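PDB 5VPR: cysteine desulfurase from Elizabethkingia anophelis NUHP1, which probably removes sulfur from L-cysteine to leave L-alanine, using a covalently bound pyridoxal 5'-phosphate cofactor. Local coordinates for residues Asn187-Asp190 / Glu191-Arg194; Phe299-Lys302 / Val303-Asn307; Asp400-Thr403 / Glu404-Lys408. One frame throughout, in Å; residues are numbered along the deposited sequence.

Contact 1 of 3, residues Asn187-Asp190 / Glu191-Arg194; sequences NPID and EIIR
Glu191 meets Pro188 at the first turn of helix 189-199. Its chain runs out extended, CG anti to the backbone N (chi1 -170°), which carries the carboxylate back alongside the proline ring until OE2 stands 4.0 Å from Pro188 CB. The touch is loose, and the side chain of Glu191 also touches Ile160. Pro188, the centre of an inverse gamma turn, stands at the N-cap position, where its lack of an N-H costs the helix no bond, and its carbonyl starts the helical bonding: Ile192 N donates to Pro188 O over 3.0 Å. Ile192 also folds over that same oxygen, its CG1 3.1 Å from Pro188 O. Ile192 CD1 lies near both Pro188 CG and Ile189 CD1, 4.4 Å from each.

Ile189, Ile192 and Ile193 form the buried side of this helix, the crossover helix of a beta-alpha-beta unit whose strands are 171-177 and 203-207. Ile189 and Ile192 both lie on Val176 of the first strand, while Ile189 reaches Ile206 and Ile193 reaches Ile204 of the second; branched apolar chains are well matched to such a helix-on-sheet interface.

Ile193 N binds Ile189 O at 2.9 Å, nearly straight at 169°. The two side chains cross obliquely, and Ile193 CD1 packs 3.6 Å from Ile189 CG2. Arg194 faces the exposed side. Its N donates to Asp190 O, and a bend at chi3 (-47°) brings the guanidinium back so that one face lies over that same oxygen, with NH2 3.8 Å from Asp190 O. The Asp190 carboxylate stays apart, OD2 being 6.3 Å from Arg194 NH2.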
ATOM      1  N   ASN A 187      -9.703  -7.145  -2.254  1.00 49.11           N
ATOM      2  CA  ASN A 187      -9.822  -8.476  -2.828  1.00 51.21           C
ATOM      3  C   ASN A 187     -10.036  -9.523  -1.733  1.00 41.23           C
ATOM      4  O   ASN A 187      -9.634  -9.324  -0.584  1.00 40.70           O
ATOM      5  CB  ASN A 187      -8.584  -8.809  -3.650  1.00 42.78           C
ATOM      6  CG  ASN A 187      -8.547  -8.042  -4.954  1.00 52.71           C
ATOM      7  OD1 ASN A 187      -9.553  -7.972  -5.662  1.00 49.38           O
ATOM      8  ND2 ASN A 187      -7.399  -7.428  -5.268  1.00 44.13           N
ATOM      9  N   PRO A 188     -10.709 -10.627  -2.053  1.00 42.02           N
ATOM     10  CA  PRO A 188     -11.029 -11.612  -1.006  1.00 42.19           C
ATOM     11  C   PRO A 188      -9.839 -12.517  -0.696  1.00 45.30           C
ATOM     12  O   PRO A 188      -9.786 -13.715  -1.055  1.00 42.32           O
ATOM     13  CB  PRO A 188     -12.216 -12.359  -1.619  1.00 46.09           C
ATOM     14  CG  PRO A 188     -11.929 -12.329  -3.081  1.00 44.89           C
ATOM     15  CD  PRO A 188     -11.363 -10.957  -3.332  1.00 50.00           C
ATOM     16  N   ILE A 189      -8.867 -11.933   0.012  1.00 39.87           N
ATOM     17  CA  ILE A 189      -7.584 -12.603   0.274  1.00 39.55           C
ATOM     18  C   ILE A 189      -7.768 -13.901   1.059  1.00 39.69           C
ATOM     19  O   ILE A 189      -7.081 -14.902   0.797  1.00 37.36           O
ATOM     20  CB  ILE A 189      -6.635 -11.640   1.004  1.00 37.04           C
ATOM     21  CG1 ILE A 189      -6.206 -10.527   0.059  1.00 46.57           C
ATOM     22  CG2 ILE A 189      -5.397 -12.364   1.501  1.00 53.71           C
ATOM     23  CD1 ILE A 189      -5.630 -11.037  -1.220  1.00 45.33           C
ATOM     24  N   ASP A 190      -8.665 -13.909   2.055  1.00 44.31           N
ATOM     25  CA  ASP A 190      -8.785 -15.101   2.902  1.00 42.60           C
ATOM     26  C   ASP A 190      -9.370 -16.273   2.127  1.00 49.44           C
ATOM     27  O   ASP A 190      -8.948 -17.425   2.305  1.00 41.36           O
ATOM     28  CB  ASP A 190      -9.640 -14.806   4.133  1.00 55.96           C
ATOM     29  CG  ASP A 190      -8.935 -13.904   5.127  1.00 75.51           C
ATOM     30  OD1 ASP A 190      -7.705 -13.705   4.986  1.00 82.45           O
ATOM     31  OD2 ASP A 190      -9.610 -13.390   6.046  1.00 85.71           O
ATOM     32  N   GLU A 191     -10.344 -15.997   1.265  1.00 41.74           N
ATOM     33  CA  GLU A 191     -10.896 -17.036   0.405  1.00 49.55           C
ATOM     34  C   GLU A 191      -9.862 -17.524  -0.605  1.00 41.80           C
ATOM     35  O   GLU A 191      -9.759 -18.728  -0.864  1.00 42.51           O
ATOM     36  CB  GLU A 191     -12.125 -16.487  -0.310  1.00 47.87           C
ATOM     37  CG  GLU A 191     -12.930 -17.513  -1.055  1.00 57.17           C
ATOM     38  CD  GLU A 191     -14.076 -16.864  -1.779  1.00 58.44           C
ATOM     39  OE1 GLU A 191     -14.614 -17.468  -2.733  1.00 69.99           O
ATOM     40  OE2 GLU A 191     -14.415 -15.722  -1.395  1.00 55.70           O
ATOM     41  N   ILE A 192      -9.081 -16.600  -1.178  1.00 40.31           N
ATOM     42  CA  ILE A 192      -8.048 -16.979  -2.144  1.00 39.56           C
ATOM     43  C   ILE A 192      -7.007 -17.887  -1.492  1.00 46.35           C
ATOM     44  O   ILE A 192      -6.658 -18.945  -2.027  1.00 44.60           O
ATOM     45  CB  ILE A 192      -7.387 -15.723  -2.747  1.00 38.27           C
ATOM     46  CG1 ILE A 192      -8.383 -14.931  -3.598  1.00 45.82           C
ATOM     47  CG2 ILE A 192      -6.131 -16.099  -3.548  1.00 41.30           C
ATOM     48  CD1 ILE A 192      -7.831 -13.563  -4.070  1.00 38.99           C
ATOM     49  N   ILE A 193      -6.490 -17.481  -0.327  1.00 38.45           N
ATOM     50  CA  ILE A 193      -5.471 -18.264   0.369  1.00 38.38           C
ATOM     51  C   ILE A 193      -6.007 -19.645   0.730  1.00 40.03           C
ATOM     52  O   ILE A 193      -5.331 -20.658   0.531  1.00 43.88           O
ATOM     53  CB  ILE A 193      -4.976 -17.504   1.610  1.00 37.63           C
ATOM     54  CG1 ILE A 193      -4.121 -16.304   1.180  1.00 41.14           C
ATOM     55  CG2 ILE A 193      -4.140 -18.410   2.502  1.00 38.80           C
ATOM     56  CD1 ILE A 193      -3.680 -15.452   2.335  1.00 38.57           C
ATOM     57  N   ARG A 194      -7.241 -19.708   1.238  1.00 41.19           N
ATOM     58  CA  ARG A 194      -7.858 -20.998   1.523  1.00 43.02           C
ATOM     59  C   ARG A 194      -7.876 -21.881   0.279  1.00 46.55           C
ATOM     60  O   ARG A 194      -7.523 -23.064   0.343  1.00 52.02           O
ATOM     61  CB  ARG A 194      -9.277 -20.791   2.066  1.00 44.91           C
ATOM     62  CG  ARG A 194      -9.612 -21.674   3.241  1.00 57.91           C
ATOM     63  CD  ARG A 194     -11.058 -21.484   3.717  1.00 67.54           C
ATOM     64  NE  ARG A 194     -11.403 -20.070   3.832  1.00 76.90           N
ATOM     65  CZ  ARG A 194     -12.302 -19.462   3.068  1.00 67.52           C
ATOM     66  NH1 ARG A 194     -12.959 -20.160   2.149  1.00 63.68           N
ATOM     67  NH2 ARG A 194     -12.553 -18.166   3.231  1.00 61.83           N
TER

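Contact 2 of 3, residues Phe299-Lys302 / Val303-Asn307; sequences FMEK and VGRSN
Val303 sets one methyl over the ring of Phe299, one helical turn earlier. The two side chains run alongside each other in the same direction, and CG2 of Val303 is 4.0 Å from the centroid of the Phe299 ring in a CH-pi contact. The methyl is offset toward the rim, 3.7 Å from both CE1 and CZ of Phe299. Torsions explain the match: Phe299 holds CG anti to its backbone nitrogen (chi1 166°), while Val303 turns CG2 anti to its own carbonyl carbon, back toward the preceding turn. Along the backbone, Val303 N donates to Phe299 O at 2.9 Å.

One residue on, Gly304 N donates to Met300 O at 2.8 Å, the last bond of this run. Gly304 then leaves helical geometry with phi 110° and psi 116°, where a side-chain carbon would collide with the carbonyl oxygen of Val303 and with Asn307 OD1; glycine escapes both. The same residue is the N-cap of the following helix, so helix 287-303 and helix 305-324 are joined through a single non-helical residue.

Across this link Glu301 and Arg305 run side by side, with Glu301 OE1 3.7 Å from Arg305 CD. Glu301 OE2 is 4.2 Å from Arg305 NH1, well out of the guanidinium plane, so the charges may attract but no N-H is aimed at the oxygen. Arg305 has a firmer partner in Phe86: NH1 bonds to its carbonyl oxygen and the guanidinium makes a cation-pi contact with its ring. Farther out, Phe299 meets Tyr235 edge-to-face and also touches Phe19 and Met45, surroundings suited to a large aromatic ring, while Lys302, bent at chi3, hydrogen-bonds through NZ to Gln18 OE1.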
ATOM      1  N   PHE A 299       2.726   6.297  14.896  1.00 44.15           N
ATOM      2  CA  PHE A 299       1.665   7.266  14.626  1.00 44.14           C
ATOM      3  C   PHE A 299       0.327   6.569  14.436  1.00 43.54           C
ATOM      4  O   PHE A 299      -0.694   6.972  15.012  1.00 45.98           O
ATOM      5  CB  PHE A 299       2.001   8.093  13.384  1.00 43.61           C
ATOM      6  CG  PHE A 299       0.829   8.867  12.857  1.00 42.54           C
ATOM      7  CD1 PHE A 299       0.376   9.995  13.531  1.00 41.55           C
ATOM      8  CD2 PHE A 299       0.161   8.456  11.717  1.00 41.68           C
ATOM      9  CE1 PHE A 299      -0.725  10.721  13.067  1.00 47.00           C
ATOM     10  CE2 PHE A 299      -0.939   9.172  11.246  1.00 49.90           C
ATOM     11  CZ  PHE A 299      -1.383  10.306  11.927  1.00 45.15           C
ATOM     12  N   MET A 300       0.317   5.520  13.620  1.00 41.28           N
ATOM     13  CA  MET A 300      -0.912   4.776  13.400  1.00 39.24           C
ATOM     14  C   MET A 300      -1.404   4.133  14.693  1.00 43.14           C
ATOM     15  O   MET A 300      -2.602   4.191  14.995  1.00 49.02           O
ATOM     16  CB  MET A 300      -0.696   3.735  12.301  1.00 38.74           C
ATOM     17  CG  MET A 300      -0.449   4.369  10.940  1.00 38.75           C
ATOM     18  SD  MET A 300      -0.446   3.218   9.558  1.00 42.83           S
ATOM     19  CE  MET A 300      -2.124   2.558   9.590  1.00 35.85           C
ATOM     20  N   GLU A 301      -0.501   3.538  15.486  1.00 42.13           N
ATOM     21  CA  GLU A 301      -0.944   2.957  16.756  1.00 44.66           C
ATOM     22  C   GLU A 301      -1.457   4.040  17.700  1.00 48.92           C
ATOM     23  O   GLU A 301      -2.413   3.820  18.451  1.00 54.52           O
ATOM     24  CB  GLU A 301       0.182   2.156  17.418  1.00 44.48           C
ATOM     25  CG  GLU A 301       0.801   1.063  16.537  1.00 56.09           C
ATOM     26  CD  GLU A 301       0.109  -0.300  16.636  1.00 68.23           C
ATOM     27  OE1 GLU A 301      -1.093  -0.354  16.982  1.00 69.35           O
ATOM     28  OE2 GLU A 301       0.784  -1.328  16.364  1.00 70.51           O
ATOM     29  N   LYS A 302      -0.847   5.228  17.663  1.00 49.43           N
ATOM     30  CA  LYS A 302      -1.321   6.315  18.514  1.00 52.13           C
ATOM     31  C   LYS A 302      -2.722   6.751  18.113  1.00 58.61           C
ATOM     32  O   LYS A 302      -3.586   6.952  18.969  1.00 54.25           O
ATOM     33  CB  LYS A 302      -0.366   7.507  18.457  1.00 50.90           C
ATOM     34  CG  LYS A 302      -0.820   8.672  19.325  1.00 51.03           C
ATOM     35  CD  LYS A 302       0.094   9.880  19.170  1.00 53.57           C
ATOM     36  CE  LYS A 302       0.063  10.404  17.748  1.00 59.22           C
ATOM     37  NZ  LYS A 302       0.710  11.735  17.636  1.00 62.22           N
ATOM     38  N   VAL A 303      -2.967   6.919  16.812  1.00 51.57           N
ATOM     39  CA  VAL A 303      -4.309   7.276  16.371  1.00 58.19           C
ATOM     40  C   VAL A 303      -5.284   6.145  16.663  1.00 61.25           C
ATOM     41  O   VAL A 303      -6.388   6.368  17.175  1.00 64.62           O
ATOM     42  CB  VAL A 303      -4.308   7.644  14.878  1.00 53.98           C
ATOM     43  CG1 VAL A 303      -5.746   7.817  14.392  1.00 61.53           C
ATOM     44  CG2 VAL A 303      -3.535   8.919  14.664  1.00 47.61           C
ATOM     45  N   GLY A 304      -4.900   4.918  16.339  1.00 57.82           N
ATOM     46  CA  GLY A 304      -5.810   3.804  16.499  1.00 58.04           C
ATOM     47  C   GLY A 304      -6.255   3.269  15.157  1.00 58.31           C
ATOM     48  O   GLY A 304      -6.909   3.973  14.380  1.00 58.09           O
ATOM     49  N   ARG A 305      -5.897   2.017  14.873  1.00 54.96           N
ATOM     50  CA  ARG A 305      -6.124   1.463  13.544  1.00 55.00           C
ATOM     51  C   ARG A 305      -7.608   1.263  13.266  1.00 61.19           C
ATOM     52  O   ARG A 305      -8.060   1.444  12.125  1.00 61.47           O
ATOM     53  CB  ARG A 305      -5.346   0.156  13.412  1.00 57.03           C
ATOM     54  CG  ARG A 305      -3.866   0.342  13.776  1.00 69.46           C
ATOM     55  CD  ARG A 305      -3.132  -0.981  13.927  1.00 69.02           C
ATOM     56  NE  ARG A 305      -2.653  -1.531  12.655  1.00 51.13           N
ATOM     57  CZ  ARG A 305      -1.994  -2.685  12.568  1.00 52.47           C
ATOM     58  NH1 ARG A 305      -1.749  -3.379  13.673  1.00 53.26           N
ATOM     59  NH2 ARG A 305      -1.578  -3.149  11.392  1.00 46.80           N
ATOM     60  N   SER A 306      -8.387   0.917  14.288  1.00 52.45           N
ATOM     61  CA  SER A 306      -9.827   0.867  14.098  1.00 54.82           C
ATOM     62  C   SER A 306     -10.395   2.265  13.877  1.00 55.14           C
ATOM     63  O   SER A 306     -11.321   2.440  13.079  1.00 59.41           O
ATOM     64  CB  SER A 306     -10.496   0.190  15.294  1.00 70.96           C
ATOM     65  OG  SER A 306     -10.282   0.940  16.473  1.00 84.67           O
ATOM     66  N   ASN A 307      -9.849   3.275  14.562  1.00 57.38           N
ATOM     67  CA  ASN A 307     -10.311   4.645  14.336  1.00 60.98           C
ATOM     68  C   ASN A 307     -10.010   5.104  12.920  1.00 61.02           C
ATOM     69  O   ASN A 307     -10.809   5.823  12.309  1.00 60.42           O
ATOM     70  CB  ASN A 307      -9.667   5.605  15.329  1.00 58.53           C
ATOM     71  CG  ASN A 307     -10.030   5.291  16.751  1.00 67.11           C
ATOM     72  OD1 ASN A 307      -9.300   4.587  17.448  1.00 75.30           O
ATOM     73  ND2 ASN A 307     -11.166   5.802  17.191  1.00 77.92           N
TER

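Contact 3 of 3, residues Asp400-Thr403 / Glu404-Lys408; sequences DILT and EGVKK
Thr403 and Lys407 lie alongside one another on helix 396-413, with the lysine's CE 3.8 Å from the threonine's CG2. Leu402 and Val406 make the apolar pair, CD1 of Leu402 standing 4.1 Å from CG2 of Val406. Val406 directs CG2 back along the helix, anti to its own carbonyl carbon, which also places this methyl 3.4 Å from Leu402 O. Leucine and valine suit the buried side: Leu402 touches Leu34 and Ile364, and Val406 touches Ile326. Thr403 packs against Lys322 and Leu323 of helix 305-324.

Among the backbone bonds, Glu404 N to Asp400 O and Lys407 N to Thr403 O are both nearly straight at 174°. Those given by Gly405 to Ile401 and by Val406 to Leu402 are more bent, though each is 2.9 Å from N to O. Gly405 keeps ordinary helical angles, so its backbone does not require glycine.

Polar side chains are served separately. Thr403 has OG1 beside its backbone N (chi1 -60°), where it bonds to the carbonyl of Ile399 one turn back, so a buried hydroxyl has an acceptor. Asp400 uses OD1 to bond the hydroxyl of Tyr318 and thereby ties this helix to helix 305-324. Glu404 bends at chi2, and Lys407 NZ forms a long salt bridge with its OE2 at 3.8 Å.

At that length the ion pair is probably weak, and cohesion along these two turns would come chiefly from the backbone bonds and the side-chain packing.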
ATOM      1  N   ASP A 400     -16.908  18.067   0.479  1.00 57.23           N
ATOM      2  CA  ASP A 400     -17.825  19.050  -0.098  1.00 58.19           C
ATOM      3  C   ASP A 400     -17.102  19.961  -1.081  1.00 58.24           C
ATOM      4  O   ASP A 400     -17.652  20.315  -2.130  1.00 54.46           O
ATOM      5  CB  ASP A 400     -18.489  19.876   1.000  1.00 61.73           C
ATOM      6  CG  ASP A 400     -19.358  19.038   1.910  1.00 68.74           C
ATOM      7  OD1 ASP A 400     -19.843  17.969   1.473  1.00 70.90           O
ATOM      8  OD2 ASP A 400     -19.551  19.452   3.070  1.00 65.35           O
ATOM      9  N   ILE A 401     -15.860  20.338  -0.762  1.00 56.29           N
ATOM     10  CA  ILE A 401     -15.067  21.149  -1.683  1.00 56.14           C
ATOM     11  C   ILE A 401     -14.818  20.385  -2.975  1.00 52.87           C
ATOM     12  O   ILE A 401     -14.879  20.952  -4.074  1.00 55.89           O
ATOM     13  CB  ILE A 401     -13.752  21.581  -1.005  1.00 58.47           C
ATOM     14  CG1 ILE A 401     -14.043  22.567   0.127  1.00 58.56           C
ATOM     15  CG2 ILE A 401     -12.782  22.184  -2.016  1.00 55.64           C
ATOM     16  CD1 ILE A 401     -12.811  22.987   0.878  1.00 63.07           C
ATOM     17  N   LEU A 402     -14.548  19.082  -2.862  1.00 50.93           N
ATOM     18  CA  LEU A 402     -14.375  18.232  -4.035  1.00 46.99           C
ATOM     19  C   LEU A 402     -15.650  18.178  -4.864  1.00 49.07           C
ATOM     20  O   LEU A 402     -15.624  18.357  -6.086  1.00 52.92           O
ATOM     21  CB  LEU A 402     -13.972  16.817  -3.593  1.00 48.69           C
ATOM     22  CG  LEU A 402     -14.042  15.748  -4.676  1.00 47.67           C
ATOM     23  CD1 LEU A 402     -12.966  16.015  -5.709  1.00 49.53           C
ATOM     24  CD2 LEU A 402     -13.887  14.354  -4.097  1.00 44.15           C
ATOM     25  N   THR A 403     -16.782  17.921  -4.209  1.00 50.81           N
ATOM     26  CA  THR A 403     -18.037  17.765  -4.934  1.00 61.33           C
ATOM     27  C   THR A 403     -18.441  19.058  -5.639  1.00 61.47           C
ATOM     28  O   THR A 403     -18.849  19.030  -6.807  1.00 58.60           O
ATOM     29  CB  THR A 403     -19.132  17.292  -3.978  1.00 58.54           C
ATOM     30  OG1 THR A 403     -18.750  16.023  -3.418  1.00 59.69           O
ATOM     31  CG2 THR A 403     -20.439  17.128  -4.718  1.00 68.56           C
ATOM     32  N   GLU A 404     -18.337  20.200  -4.953  1.00 61.57           N
ATOM     33  CA  GLU A 404     -18.635  21.466  -5.620  1.00 60.42           C
ATOM     34  C   GLU A 404     -17.648  21.738  -6.743  1.00 59.17           C
ATOM     35  O   GLU A 404     -18.022  22.311  -7.775  1.00 56.98           O
ATOM     36  CB  GLU A 404     -18.629  22.623  -4.617  1.00 60.73           C
ATOM     37  CG  GLU A 404     -19.726  22.516  -3.574  1.00 77.45           C
ATOM     38  CD  GLU A 404     -21.111  22.360  -4.201  1.00 84.19           C
ATOM     39  OE1 GLU A 404     -21.583  23.324  -4.846  1.00 88.71           O
ATOM     40  OE2 GLU A 404     -21.717  21.269  -4.059  1.00 80.22           O
ATOM     41  N   GLY A 405     -16.389  21.321  -6.565  1.00 55.38           N
ATOM     42  CA  GLY A 405     -15.408  21.477  -7.628  1.00 55.24           C
ATOM     43  C   GLY A 405     -15.744  20.652  -8.856  1.00 57.28           C
ATOM     44  O   GLY A 405     -15.550  21.102  -9.990  1.00 52.62           O
ATOM     45  N   VAL A 406     -16.260  19.437  -8.649  1.00 51.86           N
ATOM     46  CA  VAL A 406     -16.588  18.577  -9.782  1.00 52.35           C
ATOM     47  C   VAL A 406     -17.782  19.137 -10.548  1.00 55.13           C
ATOM     48  O   VAL A 406     -17.786  19.164 -11.785  1.00 58.88           O
ATOM     49  CB  VAL A 406     -16.827  17.131  -9.302  1.00 51.69           C
ATOM     50  CG1 VAL A 406     -17.525  16.322 -10.374  1.00 53.07           C
ATOM     51  CG2 VAL A 406     -15.498  16.475  -8.922  1.00 49.01           C
ATOM     52  N   LYS A 407     -18.813  19.594  -9.828  1.00 56.88           N
ATOM     53  CA  LYS A 407     -19.936  20.265 -10.479  1.00 66.88           C
ATOM     54  C   LYS A 407     -19.469  21.471 -11.287  1.00 67.15           C
ATOM     55  O   LYS A 407     -19.914  21.676 -12.422  1.00 61.91           O
ATOM     56  CB  LYS A 407     -20.968  20.700  -9.437  1.00 68.49           C
ATOM     57  CG  LYS A 407     -21.600  19.547  -8.683  1.00 69.75           C
ATOM     58  CD  LYS A 407     -22.591  20.021  -7.631  1.00 75.87           C
ATOM     59  CE  LYS A 407     -23.070  18.848  -6.774  1.00 79.27           C
ATOM     60  NZ  LYS A 407     -24.280  19.201  -5.979  1.00 84.23           N
ATOM     61  N   LYS A 408     -18.567  22.277 -10.719  1.00 59.02           N
ATOM     62  CA  LYS A 408     -18.091  23.461 -11.435  1.00 59.71           C
ATOM     63  C   LYS A 408     -17.323  23.064 -12.689  1.00 58.84           C
ATOM     64  O   LYS A 408     -17.487  23.686 -13.746  1.00 60.49           O
ATOM     65  CB  LYS A 408     -17.228  24.324 -10.510  1.00 58.67           C
ATOM     66  CG  LYS A 408     -16.516  25.480 -11.184  1.00 59.15           C
ATOM     67  CD  LYS A 408     -15.803  26.364 -10.163  1.00 61.56           C
ATOM     68  CE  LYS A 408     -15.003  27.471 -10.854  1.00 62.44           C
ATOM     69  NZ  LYS A 408     -14.386  28.466  -9.920  1.00 59.22           N
TER

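Overall arrangement
Along the chain the three contacts follow in series, neither nesting nor crossing: contact 1 opens a helix, contact 3 lies within one, and contact 2 spans the join between two. Contact 1 begins the crossover helix between strands 171-177 and 203-207, so it belongs to the seven-stranded sheet. Contact 2 comes about a hundred residues later, at the junction where helix 287-303 passes into helix 305-324. That second helix then links it with contact 3, in the last helix, 396-413, which packs on residues 322-323. None touches another: centres of contacts 1 and 2 lie 25 Å apart, those of contacts 2 and 3 lie 30 Å apart, and those of contacts 1 and 3 lie 37 Å apart.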